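Local coordinates for protein predicted component of a thermophile-specific DNA repair system, contains a RAMP domain (Methanopyrus kandleri, PDB 4N0L) that binds RNA as the Csm3 subunit of a type III-A CRISPR system, carries a zinc ion and may have endonuclease activity, at residues L61-W66 / C115-I120; E169-F174 / V228-E233; E237-L242 / E342-L347; S247-V252 / V268-A273. All coordinates share one frame; numbering follows the deposited sequence.

Contact 1 of 4, residues L61-W66 / C115-I120; sequences LFELAW and CPVCRI. With ZN (zinc ion), chain C.
F62 and W66 both carry CG anti to the backbone N, at chi1 177° and -175°, and this sends the two rings, one helical turn apart, across to P116 and V117. P116 lies over one face of the indole. Its CG is 3.4 Å from W66 CZ2, offset toward the rim, in a CH-pi contact with the six-membered ring. The same proline meets F62 at the ring edge, where P116 CB is 4.1 Å from F62 CZ. V117 touches both rings and E63, using both of its branches. Its CG2 comes obliquely to the phenyl ring, 3.6 Å from F62 CE2, and also reaches W66 CD1 at 4.0 Å. The other branch, V117 CG1, touches E63 CB at 3.9 Å. All the touching residues are buried, and no hydrogen bond joins the two segments directly.

The two helices run nearly antiparallel, with segment axes 156° apart. C115 is the N-cap of the second helix, and C115 and C118 form a CxxC pair at its start. Their SG atoms each bind the zinc ion at 2.3 Å, and H86 and C88 complete a site of three cysteines and one histidine. P116 and V117 are the two residues between these cysteines, so the apolar contact packs the metal-binding turn against helix 51-69. E63 adds a polar link to the site. Its carboxylate accepts a hydrogen bond from the backbone N of H86 and forms a salt bridge with R59. The indole NE1 of W66 bonds to the carbonyl of W109, which sets how the ring is turned beside P116.

Contact 2 of 4, residues E169-F174 / V228-E233; sequences EARVAF and VVYRVE
R171 and Y230 lie side by side and point the same way, with the guanidinium and ring planes 84° apart. R171 CB is 3.8 Å from Y230 CE2. The R171 chain is extended from CG to NE and ends beside E233. There NE bonds to E233 OE1 at 2.8 Å, meeting the oxygen from above the carboxylate plane; the R171 guanidinium and E233 carboxylate planes are 82° apart. The other oxygen of E233 takes R231 NH1 at 2.6 Å, so one carboxylate joins two arginines. R231 bends at chi3 (-59°), which turns its guanidinium edge toward A170. Its NH2 then reaches A170 O at 2.9 Å, from above the carbonyl plane, with that oxygen near the guanidinium plane.

Farther along, the side chains are apolar. V172 CG1 meets the edge of the Y230 ring, 3.8 Å from CD2. F174 and V228 also lie alongside each other, and V228 CG1 sits over the centre of the phenyl face, 4.0 Å from the ring centroid.

D241 lies beyond the two segments. It forms a salt bridge with R171 NH1 and a probable hydrogen bond with Y230 OH, holding the ends of both side chains.

A173 and V229 form a hydrogen-bonded pair, flanked by the non-hydrogen-bonded pairs V172–Y230 and F174–V228. This is antiparallel pairing at the edge of the sheet: within the chain, strand 172-174 is outermost in the sheet of the RRM-like fold, next to strand 223-231.

Contact 3 of 4, residues E237-L242 / E342-L347; sequences ELESDL and EVVGEL
V344 places its CG2 methyl against the aliphatic part of E239, 3.8 Å from E239 CB. The two side chains meet at a slant. E239 is extended beyond CG, with CG anti to the backbone N (chi1 176°). Its CG and CD therefore also run past the same methyl, at 3.9 and 4.0 Å. The other V344 methyl, CG1, faces L238 CD2 at 4.3 Å. L242, one turn after L238, completes the apolar side. Its CD1 lies 4.3 Å from V344 CG2 and 4.4 Å from L347 CD1. V344 thus touches three residues of the first turns of a helix, through both of its branches. L347 follows three residues after V344 and adds its CD1 to the same apolar side.

No hydrogen bond or salt bridge crosses between the segments. The contact is small, burying 206 Å² over both sides, and rests mainly on methyl groups and methylenes. The carboxylate of E239 is near that of D341, a close pair of like charges.

The N-terminal end of helix 238-255 meets the C-terminal helix 340-345 here. L238 and L347 also both touch I8 of strand 7-16, so the two segments share a neighbour in the central sheet. Helix 322-325 packs on V343 from within the C-terminal region.

Contact 4 of 4, residues S247-V252 / V268-A273; sequences SSLKLV and VEFRIA
Helix 247-252 and strand 268-273 run roughly antiparallel, their segment axes 146° apart and 8.4 Å at closest approach. F270 is the main side chain between them. L249 lies across one face of its ring at about a right angle. L249 CD2 stands 4.1 Å from the ring centroid in a CH-pi contact, and L249 CB is over the same ring. V252 comes to the edge instead. Its CG1 is anti to the backbone N (chi1 175°), which puts this branch in the ring plane, 3.8 Å from F270 CE1. Leucine and valine, one turn apart on the helix, thus hold the ring by a face and an edge. F270 CE1 is also 3.3 Å from L249 O.

This is a helix packed on the sheet of an RRM-like fold. Strand 268-278 lies in that sheet between strands 7-16 and 318-321. V268, F270 and I272 are the residues of the strand that meet the helix. At one end V268 CG2 reaches V252 CG1 at 4.0 Å. At the other, I272 CD1 is 4.2 Å from L249 CD1. The alternate residues E269 and R271 pair with each other: R271 NE and NH2 grip E269 OE1 side-on, nearly in the guanidinium plane.

A water molecule makes the polar link across the contact. It donates to V252 O at 2.9 Å and accepts from V268 N. P333 of helix 333-338 touches both L249 and F270.

Overall arrangement
Contacts 2 and 4 both involve the five-stranded sheet, the first at its outermost strand 172-174 and the second on the inner strand 268-278. Helix 238-255 supplies segments to contacts 3 and 4 and also meets contacts 1 and 2. Contact 3 sits farther from the chain centre than the others. Contacts 1 and 4 are fully buried and largely apolar; contact 3 is also apolar, but V344 and E239 are partly exposed. Contact 2 is partly buried and combines backbone pairing with a salt-bridge network. Contact 1 alone holds metal ligands. D241, within 237-242, joins three contacts: its carboxylate pairs with R119 of contact 1 and R171 of contact 2.

Contact 1 of 4, residues L61-W66 / C115-I120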
loop_
_atom_site.group_PDB
_atom_site.type_symbol
_atom_site.label_atom_id
_atom_site.label_comp_id
_atom_site.label_asym_id
_atom_site.label_seq_id
_atom_site.Cartn_x
_atom_site.Cartn_y
_atom_site.Cartn_z
ATOM N N LEU A 61 -1.812 -0.167 -8.666
ATOM C CA LEU A 61 -1.600 1.161 -9.236
ATOM C C LEU A 61 -0.133 1.581 -9.191
ATOM O O LEU A 61 0.376 2.180 -10.140
ATOM C CB LEU A 61 -2.460 2.198 -8.511
ATOM C CG LEU A 61 -3.969 1.974 -8.584
ATOM C CD1 LEU A 61 -4.706 3.014 -7.760
ATOM C CD2 LEU A 61 -4.436 1.998 -10.030
ATOM N N PHE A 62 0.544 1.271 -8.089
ATOM C CA PHE A 62 1.958 1.604 -7.957
ATOM C C PHE A 62 2.826 0.881 -8.981
ATOM O O PHE A 62 3.740 1.475 -9.551
ATOM C CB PHE A 62 2.475 1.289 -6.555
ATOM C CG PHE A 62 3.944 1.557 -6.387
ATOM C CD1 PHE A 62 4.424 2.857 -6.372
ATOM C CD2 PHE A 62 4.849 0.510 -6.272
ATOM C CE1 PHE A 62 5.778 3.109 -6.228
ATOM C CE2 PHE A 62 6.204 0.757 -6.129
ATOM C CZ PHE A 62 6.668 2.058 -6.108
ATOM N N GLU A 63 2.558 -0.403 -9.196
ATOM C CA GLU A 63 3.382 -1.188 -10.109
ATOM C C GLU A 63 3.275 -0.642 -11.532
ATOM O O GLU A 63 4.269 -0.589 -12.254
ATOM C CB GLU A 63 3.006 -2.678 -10.052
ATOM C CG GLU A 63 1.689 -3.067 -10.708
ATOM C CD GLU A 63 1.387 -4.548 -10.556
ATOM O OE1 GLU A 63 2.308 -5.308 -10.192
ATOM O OE2 GLU A 63 0.235 -4.957 -10.809
ATOM N N LEU A 64 2.077 -0.202 -11.914
ATOM C CA LEU A 64 1.865 0.428 -13.214
ATOM C C LEU A 64 2.603 1.756 -13.316
ATOM O O LEU A 64 3.248 2.043 -14.323
ATOM C CB LEU A 64 0.373 0.645 -13.472
ATOM C CG LEU A 64 -0.441 -0.602 -13.809
ATOM C CD1 LEU A 64 -1.907 -0.242 -13.991
ATOM C CD2 LEU A 64 0.114 -1.281 -15.056
ATOM N N ALA A 65 2.494 2.565 -12.268
ATOM C CA ALA A 65 3.159 3.864 -12.231
ATOM C C ALA A 65 4.672 3.695 -12.249
ATOM O O ALA A 65 5.379 4.449 -12.913
ATOM C CB ALA A 65 2.728 4.651 -11.005
ATOM N N TRP A 66 5.159 2.699 -11.516
ATOM C CA TRP A 66 6.585 2.396 -11.473
ATOM C C TRP A 66 7.078 1.996 -12.857
ATOM O O TRP A 66 8.117 2.473 -13.317
ATOM C CB TRP A 66 6.870 1.281 -10.464
ATOM C CG TRP A 66 8.327 0.978 -10.271
ATOM C CD1 TRP A 66 8.975 -0.178 -10.602
ATOM C CD2 TRP A 66 9.316 1.839 -9.692
ATOM N NE1 TRP A 66 10.304 -0.088 -10.269
ATOM C CE2 TRP A 66 10.540 1.139 -9.709
ATOM C CE3 TRP A 66 9.286 3.133 -9.164
ATOM C CZ2 TRP A 66 11.721 1.692 -9.218
ATOM C CZ3 TRP A 66 10.462 3.679 -8.677
ATOM C CH2 TRP A 66 11.662 2.960 -8.708
ATOM N N CYS A 115 13.656 -4.325 -5.813
ATOM C CA CYS A 115 12.396 -3.926 -6.425
ATOM C C CYS A 115 11.461 -3.308 -5.391
ATOM O O CYS A 115 11.044 -3.982 -4.450
ATOM C CB CYS A 115 11.720 -5.126 -7.091
ATOM S SG CYS A 115 10.216 -4.732 -8.023
ATOM N N PRO A 116 11.131 -2.019 -5.565
ATOM C CA PRO A 116 10.225 -1.293 -4.667
ATOM C C PRO A 116 8.846 -1.937 -4.582
ATOM O O PRO A 116 8.290 -2.047 -3.490
ATOM C CB PRO A 116 10.134 0.095 -5.306
ATOM C CG PRO A 116 11.373 0.221 -6.117
ATOM C CD PRO A 116 11.657 -1.153 -6.633
ATOM N N VAL A 117 8.302 -2.340 -5.726
ATOM C CA VAL A 117 6.996 -2.991 -5.774
ATOM C C VAL A 117 6.929 -4.220 -4.875
ATOM O O VAL A 117 6.092 -4.305 -3.977
ATOM C CB VAL A 117 6.632 -3.419 -7.207
ATOM C CG1 VAL A 117 5.304 -4.168 -7.217
ATOM C CG2 VAL A 117 6.575 -2.209 -8.126
ATOM N N CYS A 118 7.826 -5.166 -5.121
ATOM C CA CYS A 118 7.793 -6.456 -4.441
ATOM C C CYS A 118 8.293 -6.392 -2.993
ATOM O O CYS A 118 7.768 -7.093 -2.128
ATOM C CB CYS A 118 8.595 -7.485 -5.243
ATOM S SG CYS A 118 7.852 -7.902 -6.854
ATOM N N ARG A 119 9.299 -5.566 -2.722
ATOM C CA ARG A 119 9.843 -5.482 -1.366
ATOM C C ARG A 119 8.850 -4.826 -0.396
ATOM O O ARG A 119 8.846 -5.126 0.800
ATOM C CB ARG A 119 11.178 -4.723 -1.361
ATOM C CG ARG A 119 11.046 -3.206 -1.309
ATOM C CD ARG A 119 12.327 -2.501 -1.728
ATOM N NE ARG A 119 12.219 -1.056 -1.548
ATOM C CZ ARG A 119 12.937 -0.158 -2.215
ATOM N NH1 ARG A 119 13.831 -0.552 -3.113
ATOM N NH2 ARG A 119 12.759 1.137 -1.979
ATOM N N ILE A 120 8.004 -3.940 -0.919
ATOM C CA ILE A 120 7.009 -3.240 -0.108
ATOM C C ILE A 120 5.689 -4.004 -0.028
ATOM O O ILE A 120 5.145 -4.217 1.056
ATOM C CB ILE A 120 6.728 -1.819 -0.656
ATOM C CG1 ILE A 120 7.959 -0.925 -0.496
ATOM C CG2 ILE A 120 5.535 -1.192 0.050
ATOM C CD1 ILE A 120 7.856 0.384 -1.249
HETATM ZN ZN ZN C . 9.367 -6.874 -8.296
#

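Contact 2 of 4, residues E169-F174 / V228-E233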
loop_
_atom_site.group_PDB
_atom_site.type_symbol
_atom_site.label_atom_id
_atom_site.label_comp_id
_atom_site.label_asym_id
_atom_site.label_seq_id
_atom_site.Cartn_x
_atom_site.Cartn_y
_atom_site.Cartn_z
ATOM N N GLU A 169 7.387 -11.566 2.280
ATOM C CA GLU A 169 6.267 -10.973 2.991
ATOM C C GLU A 169 6.284 -9.459 2.823
ATOM O O GLU A 169 7.335 -8.828 2.943
ATOM C CB GLU A 169 6.308 -11.346 4.476
ATOM C CG GLU A 169 5.113 -10.845 5.279
ATOM C CD GLU A 169 3.796 -11.436 4.810
ATOM O OE1 GLU A 169 3.801 -12.574 4.292
ATOM O OE2 GLU A 169 2.757 -10.757 4.956
ATOM N N ALA A 170 5.120 -8.891 2.524
ATOM C CA ALA A 170 4.968 -7.446 2.369
ATOM C C ALA A 170 5.443 -6.685 3.600
ATOM O O ALA A 170 5.207 -7.112 4.730
ATOM C CB ALA A 170 3.516 -7.099 2.073
ATOM N N ARG A 171 6.118 -5.563 3.371
ATOM C CA ARG A 171 6.527 -4.673 4.452
ATOM C C ARG A 171 5.362 -3.840 4.982
ATOM O O ARG A 171 5.437 -3.289 6.081
ATOM C CB ARG A 171 7.658 -3.753 3.990
ATOM C CG ARG A 171 9.027 -4.405 4.029
ATOM C CD ARG A 171 10.099 -3.510 3.439
ATOM N NE ARG A 171 11.339 -4.248 3.217
ATOM C CZ ARG A 171 12.425 -3.734 2.648
ATOM N NH1 ARG A 171 12.429 -2.471 2.245
ATOM N NH2 ARG A 171 13.507 -4.481 2.486
ATOM N N VAL A 172 4.291 -3.737 4.200
ATOM C CA VAL A 172 3.134 -2.950 4.618
ATOM C C VAL A 172 1.905 -3.814 4.874
ATOM O O VAL A 172 1.660 -4.804 4.182
ATOM C CB VAL A 172 2.768 -1.862 3.577
ATOM C CG1 VAL A 172 3.879 -0.832 3.469
ATOM C CG2 VAL A 172 2.461 -2.485 2.221
ATOM N N ALA A 173 1.146 -3.435 5.895
ATOM C CA ALA A 173 -0.124 -4.079 6.190
ATOM C C ALA A 173 -1.186 -3.020 6.452
ATOM O O ALA A 173 -0.965 -2.083 7.222
ATOM C CB ALA A 173 0.010 -5.011 7.382
ATOM N N PHE A 174 -2.336 -3.175 5.805
ATOM C CA PHE A 174 -3.442 -2.244 5.975
ATOM C C PHE A 174 -4.479 -2.822 6.923
ATOM O O PHE A 174 -4.920 -3.957 6.754
ATOM C CB PHE A 174 -4.101 -1.921 4.630
ATOM C CG PHE A 174 -3.264 -1.061 3.724
ATOM C CD1 PHE A 174 -3.614 0.259 3.492
ATOM C CD2 PHE A 174 -2.136 -1.569 3.101
ATOM C CE1 PHE A 174 -2.855 1.057 2.658
ATOM C CE2 PHE A 174 -1.371 -0.775 2.267
ATOM C CZ PHE A 174 -1.731 0.539 2.046
ATOM N N VAL A 228 -2.084 2.070 8.826
ATOM C CA VAL A 228 -1.189 1.364 7.921
ATOM C C VAL A 228 0.135 1.108 8.630
ATOM O O VAL A 228 0.792 2.046 9.081
ATOM C CB VAL A 228 -0.944 2.159 6.625
ATOM C CG1 VAL A 228 -0.134 1.335 5.637
ATOM C CG2 VAL A 228 -2.265 2.586 6.002
ATOM N N VAL A 229 0.526 -0.160 8.726
ATOM C CA VAL A 229 1.746 -0.523 9.439
ATOM C C VAL A 229 2.858 -0.910 8.469
ATOM O O VAL A 229 2.706 -1.836 7.674
ATOM C CB VAL A 229 1.509 -1.697 10.417
ATOM C CG1 VAL A 229 2.769 -1.971 11.224
ATOM C CG2 VAL A 229 0.340 -1.398 11.343
ATOM N N TYR A 230 3.971 -0.187 8.538
ATOM C CA TYR A 230 5.146 -0.497 7.732
ATOM C C TYR A 230 6.244 -1.120 8.590
ATOM O O TYR A 230 6.661 -0.540 9.593
ATOM C CB TYR A 230 5.669 0.761 7.032
ATOM C CG TYR A 230 7.037 0.597 6.403
ATOM C CD1 TYR A 230 8.191 0.969 7.084
ATOM C CD2 TYR A 230 7.175 0.078 5.121
ATOM C CE1 TYR A 230 9.442 0.821 6.508
ATOM C CE2 TYR A 230 8.418 -0.072 4.539
ATOM C CZ TYR A 230 9.548 0.301 5.236
ATOM O OH TYR A 230 10.787 0.151 4.656
ATOM N N ARG A 231 6.716 -2.296 8.189
ATOM C CA ARG A 231 7.783 -2.969 8.921
ATOM C C ARG A 231 9.157 -2.535 8.420
ATOM O O ARG A 231 9.514 -2.776 7.267
ATOM C CB ARG A 231 7.644 -4.488 8.808
ATOM C CG ARG A 231 6.338 -5.041 9.359
ATOM C CD ARG A 231 6.283 -6.562 9.273
ATOM N NE ARG A 231 6.425 -7.052 7.903
ATOM C CZ ARG A 231 7.568 -7.481 7.376
ATOM N NH1 ARG A 231 8.677 -7.478 8.105
ATOM N NH2 ARG A 231 7.606 -7.910 6.121
ATOM N N VAL A 232 9.922 -1.889 9.292
ATOM C CA VAL A 232 11.272 -1.466 8.946
ATOM C C VAL A 232 12.189 -2.684 8.898
ATOM O O VAL A 232 12.375 -3.369 9.902
ATOM C CB VAL A 232 11.825 -0.438 9.954
ATOM C CG1 VAL A 232 13.250 -0.044 9.586
ATOM C CG2 VAL A 232 10.921 0.783 10.023
ATOM N N GLU A 233 12.757 -2.955 7.729
ATOM C CA GLU A 233 13.628 -4.112 7.557
ATOM C C GLU A 233 15.016 -3.680 7.116
ATOM O O GLU A 233 16.019 -4.253 7.536
ATOM C CB GLU A 233 13.046 -5.085 6.532
ATOM C CG GLU A 233 11.920 -5.953 7.058
ATOM C CD GLU A 233 11.302 -6.819 5.976
ATOM O OE1 GLU A 233 11.598 -6.589 4.785
ATOM O OE2 GLU A 233 10.521 -7.731 6.317
#

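Contact 3 of 4, residues E237-L242 / E342-L347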
loop_
_atom_site.group_PDB
_atom_site.type_symbol
_atom_site.label_atom_id
_atom_site.label_comp_id
_atom_site.label_asym_id
_atom_site.label_seq_id
_atom_site.Cartn_x
_atom_site.Cartn_y
_atom_site.Cartn_z
ATOM N N GLU A 237 16.642 1.542 2.801
ATOM C CA GLU A 237 15.458 1.616 1.949
ATOM C C GLU A 237 14.263 2.233 2.669
ATOM O O GLU A 237 13.168 2.304 2.112
ATOM C CB GLU A 237 15.077 0.227 1.433
ATOM C CG GLU A 237 15.896 -0.251 0.248
ATOM C CD GLU A 237 15.811 -1.751 0.044
ATOM O OE1 GLU A 237 15.010 -2.406 0.744
ATOM O OE2 GLU A 237 16.534 -2.272 -0.831
ATOM N N LEU A 238 14.480 2.682 3.902
ATOM C CA LEU A 238 13.404 3.196 4.744
ATOM C C LEU A 238 12.683 4.396 4.127
ATOM O O LEU A 238 11.465 4.373 3.945
ATOM C CB LEU A 238 13.954 3.581 6.120
ATOM C CG LEU A 238 13.026 4.404 7.013
ATOM C CD1 LEU A 238 11.784 3.594 7.343
ATOM C CD2 LEU A 238 13.737 4.844 8.280
ATOM N N GLU A 239 13.439 5.441 3.810
ATOM C CA GLU A 239 12.852 6.658 3.262
ATOM C C GLU A 239 12.242 6.405 1.889
ATOM O O GLU A 239 11.162 6.911 1.579
ATOM C CB GLU A 239 13.893 7.774 3.178
ATOM C CG GLU A 239 13.364 9.038 2.525
ATOM C CD GLU A 239 14.238 10.242 2.791
ATOM O OE1 GLU A 239 15.390 10.058 3.232
ATOM O OE2 GLU A 239 13.766 11.376 2.565
ATOM N N SER A 240 12.944 5.625 1.071
ATOM C CA SER A 240 12.472 5.301 -0.267
ATOM C C SER A 240 11.138 4.564 -0.212
ATOM O O SER A 240 10.233 4.850 -0.999
ATOM C CB SER A 240 13.508 4.457 -1.014
ATOM O OG SER A 240 14.124 5.207 -2.047
ATOM N N ASP A 241 11.016 3.630 0.728
ATOM C CA ASP A 241 9.784 2.868 0.897
ATOM C C ASP A 241 8.620 3.784 1.266
ATOM O O ASP A 241 7.523 3.658 0.718
ATOM C CB ASP A 241 9.950 1.792 1.972
ATOM C CG ASP A 241 10.690 0.564 1.468
ATOM O OD1 ASP A 241 11.049 0.520 0.271
ATOM O OD2 ASP A 241 10.902 -0.366 2.276
ATOM N N LEU A 242 8.870 4.704 2.193
ATOM C CA LEU A 242 7.853 5.650 2.633
ATOM C C LEU A 242 7.378 6.516 1.474
ATOM O O LEU A 242 6.183 6.781 1.338
ATOM C CB LEU A 242 8.387 6.529 3.764
ATOM C CG LEU A 242 8.674 5.811 5.083
ATOM C CD1 LEU A 242 9.116 6.801 6.150
ATOM C CD2 LEU A 242 7.462 5.014 5.546
ATOM N N GLU A 342 12.736 15.676 6.097
ATOM C CA GLU A 342 12.442 16.246 7.400
ATOM C C GLU A 342 11.929 15.181 8.374
ATOM O O GLU A 342 12.372 15.111 9.519
ATOM C CB GLU A 342 11.420 17.369 7.223
ATOM C CG GLU A 342 11.177 18.250 8.420
ATOM C CD GLU A 342 10.703 19.631 8.002
ATOM O OE1 GLU A 342 10.676 20.546 8.849
ATOM O OE2 GLU A 342 10.359 19.799 6.812
ATOM N N VAL A 343 11.002 14.349 7.905
ATOM C CA VAL A 343 10.407 13.294 8.727
ATOM C C VAL A 343 11.411 12.225 9.164
ATOM O O VAL A 343 11.538 11.932 10.352
ATOM C CB VAL A 343 9.242 12.601 7.987
ATOM C CG1 VAL A 343 8.819 11.343 8.727
ATOM C CG2 VAL A 343 8.069 13.548 7.851
ATOM N N VAL A 344 12.115 11.643 8.196
ATOM C CA VAL A 344 13.046 10.548 8.461
ATOM C C VAL A 344 14.170 10.987 9.405
ATOM O O VAL A 344 14.672 10.194 10.205
ATOM C CB VAL A 344 13.640 9.996 7.141
ATOM C CG1 VAL A 344 14.726 8.966 7.412
ATOM C CG2 VAL A 344 12.540 9.390 6.284
ATOM N N GLY A 345 14.542 12.261 9.321
ATOM C CA GLY A 345 15.533 12.836 10.213
ATOM C C GLY A 345 15.167 12.709 11.681
ATOM O O GLY A 345 16.045 12.646 12.542
ATOM N N GLU A 346 13.869 12.673 11.969
ATOM C CA GLU A 346 13.393 12.622 13.346
ATOM C C GLU A 346 13.119 11.193 13.817
ATOM O O GLU A 346 12.818 10.972 14.990
ATOM C CB GLU A 346 12.122 13.462 13.497
ATOM C CG GLU A 346 12.288 14.941 13.166
ATOM C CD GLU A 346 13.347 15.623 14.012
ATOM O OE1 GLU A 346 13.482 15.271 15.204
ATOM O OE2 GLU A 346 14.043 16.517 13.485
ATOM N N LEU A 347 13.234 10.226 12.912
ATOM C CA LEU A 347 12.920 8.835 13.238
ATOM C C LEU A 347 14.119 8.126 13.866
ATOM O O LEU A 347 15.259 8.538 13.660
ATOM C CB LEU A 347 12.454 8.082 11.988
ATOM C CG LEU A 347 11.078 8.486 11.453
ATOM C CD1 LEU A 347 10.847 7.925 10.056
ATOM C CD2 LEU A 347 9.972 8.060 12.408
#

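Contact 4 of 4, residues S247-V252 / V268-A273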
loop_
_atom_site.group_PDB
_atom_site.type_symbol
_atom_site.label_atom_id
_atom_site.label_comp_id
_atom_site.label_asym_id
_atom_site.label_seq_id
_atom_site.Cartn_x
_atom_site.Cartn_y
_atom_site.Cartn_z
ATOM N N SER A 247 3.219 7.472 -2.251
ATOM C CA SER A 247 2.924 7.641 -3.671
ATOM C C SER A 247 1.794 6.729 -4.127
ATOM O O SER A 247 0.944 7.133 -4.922
ATOM C CB SER A 247 4.170 7.371 -4.517
ATOM O OG SER A 247 5.229 8.238 -4.149
ATOM N N SER A 248 1.780 5.503 -3.612
ATOM C CA SER A 248 0.751 4.546 -3.994
ATOM C C SER A 248 -0.608 5.021 -3.478
ATOM O O SER A 248 -1.626 4.861 -4.151
ATOM C CB SER A 248 1.082 3.145 -3.470
ATOM O OG SER A 248 0.914 3.055 -2.064
ATOM N N LEU A 249 -0.615 5.635 -2.297
ATOM C CA LEU A 249 -1.843 6.189 -1.730
ATOM C C LEU A 249 -2.320 7.395 -2.537
ATOM O O LEU A 249 -3.518 7.591 -2.728
ATOM C CB LEU A 249 -1.636 6.577 -0.263
ATOM C CG LEU A 249 -1.247 5.433 0.676
ATOM C CD1 LEU A 249 -1.033 5.934 2.096
ATOM C CD2 LEU A 249 -2.298 4.332 0.641
ATOM N N LYS A 250 -1.370 8.201 -3.001
ATOM C CA LYS A 250 -1.665 9.326 -3.883
ATOM C C LYS A 250 -2.322 8.838 -5.174
ATOM O O LYS A 250 -3.256 9.463 -5.684
ATOM C CB LYS A 250 -0.382 10.106 -4.187
ATOM C CG LYS A 250 -0.428 10.981 -5.430
ATOM C CD LYS A 250 -1.377 12.151 -5.264
ATOM C CE LYS A 250 -1.247 13.123 -6.425
ATOM N NZ LYS A 250 -2.276 14.194 -6.366
ATOM N N LEU A 251 -1.827 7.717 -5.695
ATOM C CA LEU A 251 -2.383 7.109 -6.898
ATOM C C LEU A 251 -3.810 6.620 -6.674
ATOM O O LEU A 251 -4.662 6.742 -7.554
ATOM C CB LEU A 251 -1.505 5.951 -7.364
ATOM C CG LEU A 251 -0.129 6.341 -7.903
ATOM C CD1 LEU A 251 0.744 5.112 -8.057
ATOM C CD2 LEU A 251 -0.262 7.081 -9.226
ATOM N N VAL A 252 -4.057 6.050 -5.498
ATOM C CA VAL A 252 -5.393 5.596 -5.131
ATOM C C VAL A 252 -6.349 6.791 -5.041
ATOM O O VAL A 252 -7.513 6.698 -5.437
ATOM C CB VAL A 252 -5.378 4.817 -3.799
ATOM C CG1 VAL A 252 -6.790 4.454 -3.375
ATOM C CG2 VAL A 252 -4.543 3.555 -3.942
ATOM N N VAL A 268 -11.285 9.037 -3.023
ATOM C CA VAL A 268 -10.957 9.085 -1.600
ATOM C C VAL A 268 -9.815 10.033 -1.265
ATOM O O VAL A 268 -9.002 10.387 -2.119
ATOM C CB VAL A 268 -10.572 7.686 -1.045
ATOM C CG1 VAL A 268 -11.737 6.709 -1.150
ATOM C CG2 VAL A 268 -9.323 7.150 -1.744
ATOM N N GLU A 269 -9.774 10.436 -0.001
ATOM C CA GLU A 269 -8.669 11.207 0.546
ATOM C C GLU A 269 -8.059 10.421 1.693
ATOM O O GLU A 269 -8.782 9.927 2.560
ATOM C CB GLU A 269 -9.140 12.566 1.058
ATOM C CG GLU A 269 -9.783 13.471 0.027
ATOM C CD GLU A 269 -10.507 14.641 0.674
ATOM O OE1 GLU A 269 -10.410 14.789 1.912
ATOM O OE2 GLU A 269 -11.179 15.408 -0.049
ATOM N N PHE A 270 -6.739 10.304 1.712
ATOM C CA PHE A 270 -6.067 9.731 2.870
ATOM C C PHE A 270 -5.584 10.841 3.792
ATOM O O PHE A 270 -4.549 11.460 3.548
ATOM C CB PHE A 270 -4.899 8.841 2.441
ATOM C CG PHE A 270 -5.320 7.632 1.657
ATOM C CD1 PHE A 270 -5.304 7.645 0.271
ATOM C CD2 PHE A 270 -5.745 6.483 2.309
ATOM C CE1 PHE A 270 -5.696 6.534 -0.451
ATOM C CE2 PHE A 270 -6.140 5.367 1.594
ATOM C CZ PHE A 270 -6.115 5.391 0.210
ATOM N N ARG A 271 -6.331 11.079 4.863
ATOM C CA ARG A 271 -5.987 12.135 5.802
ATOM C C ARG A 271 -5.130 11.536 6.905
ATOM O O ARG A 271 -5.634 10.888 7.820
ATOM C CB ARG A 271 -7.246 12.787 6.376
ATOM C CG ARG A 271 -8.049 13.565 5.343
ATOM C CD ARG A 271 -9.360 14.092 5.907
ATOM N NE ARG A 271 -10.064 14.921 4.931
ATOM C CZ ARG A 271 -10.812 15.976 5.238
ATOM N NH1 ARG A 271 -10.975 16.337 6.503
ATOM N NH2 ARG A 271 -11.409 16.668 4.274
ATOM N N ILE A 272 -3.824 11.745 6.798
ATOM C CA ILE A 272 -2.867 11.089 7.675
ATOM C C ILE A 272 -2.369 12.063 8.733
ATOM O O ILE A 272 -1.653 13.018 8.429
ATOM C CB ILE A 272 -1.681 10.523 6.877
ATOM C CG1 ILE A 272 -2.190 9.539 5.820
ATOM C CG2 ILE A 272 -0.682 9.858 7.808
ATOM C CD1 ILE A 272 -1.148 9.132 4.798
ATOM N N ALA A 273 -2.759 11.816 9.977
ATOM C CA ALA A 273 -2.496 12.747 11.065
ATOM C C ALA A 273 -1.101 12.579 11.660
ATOM O O ALA A 273 -0.505 13.548 12.136
ATOM C CB ALA A 273 -3.547 12.584 12.152
HETATM O O HOH W 1 -9.830 8.439 -5.127
#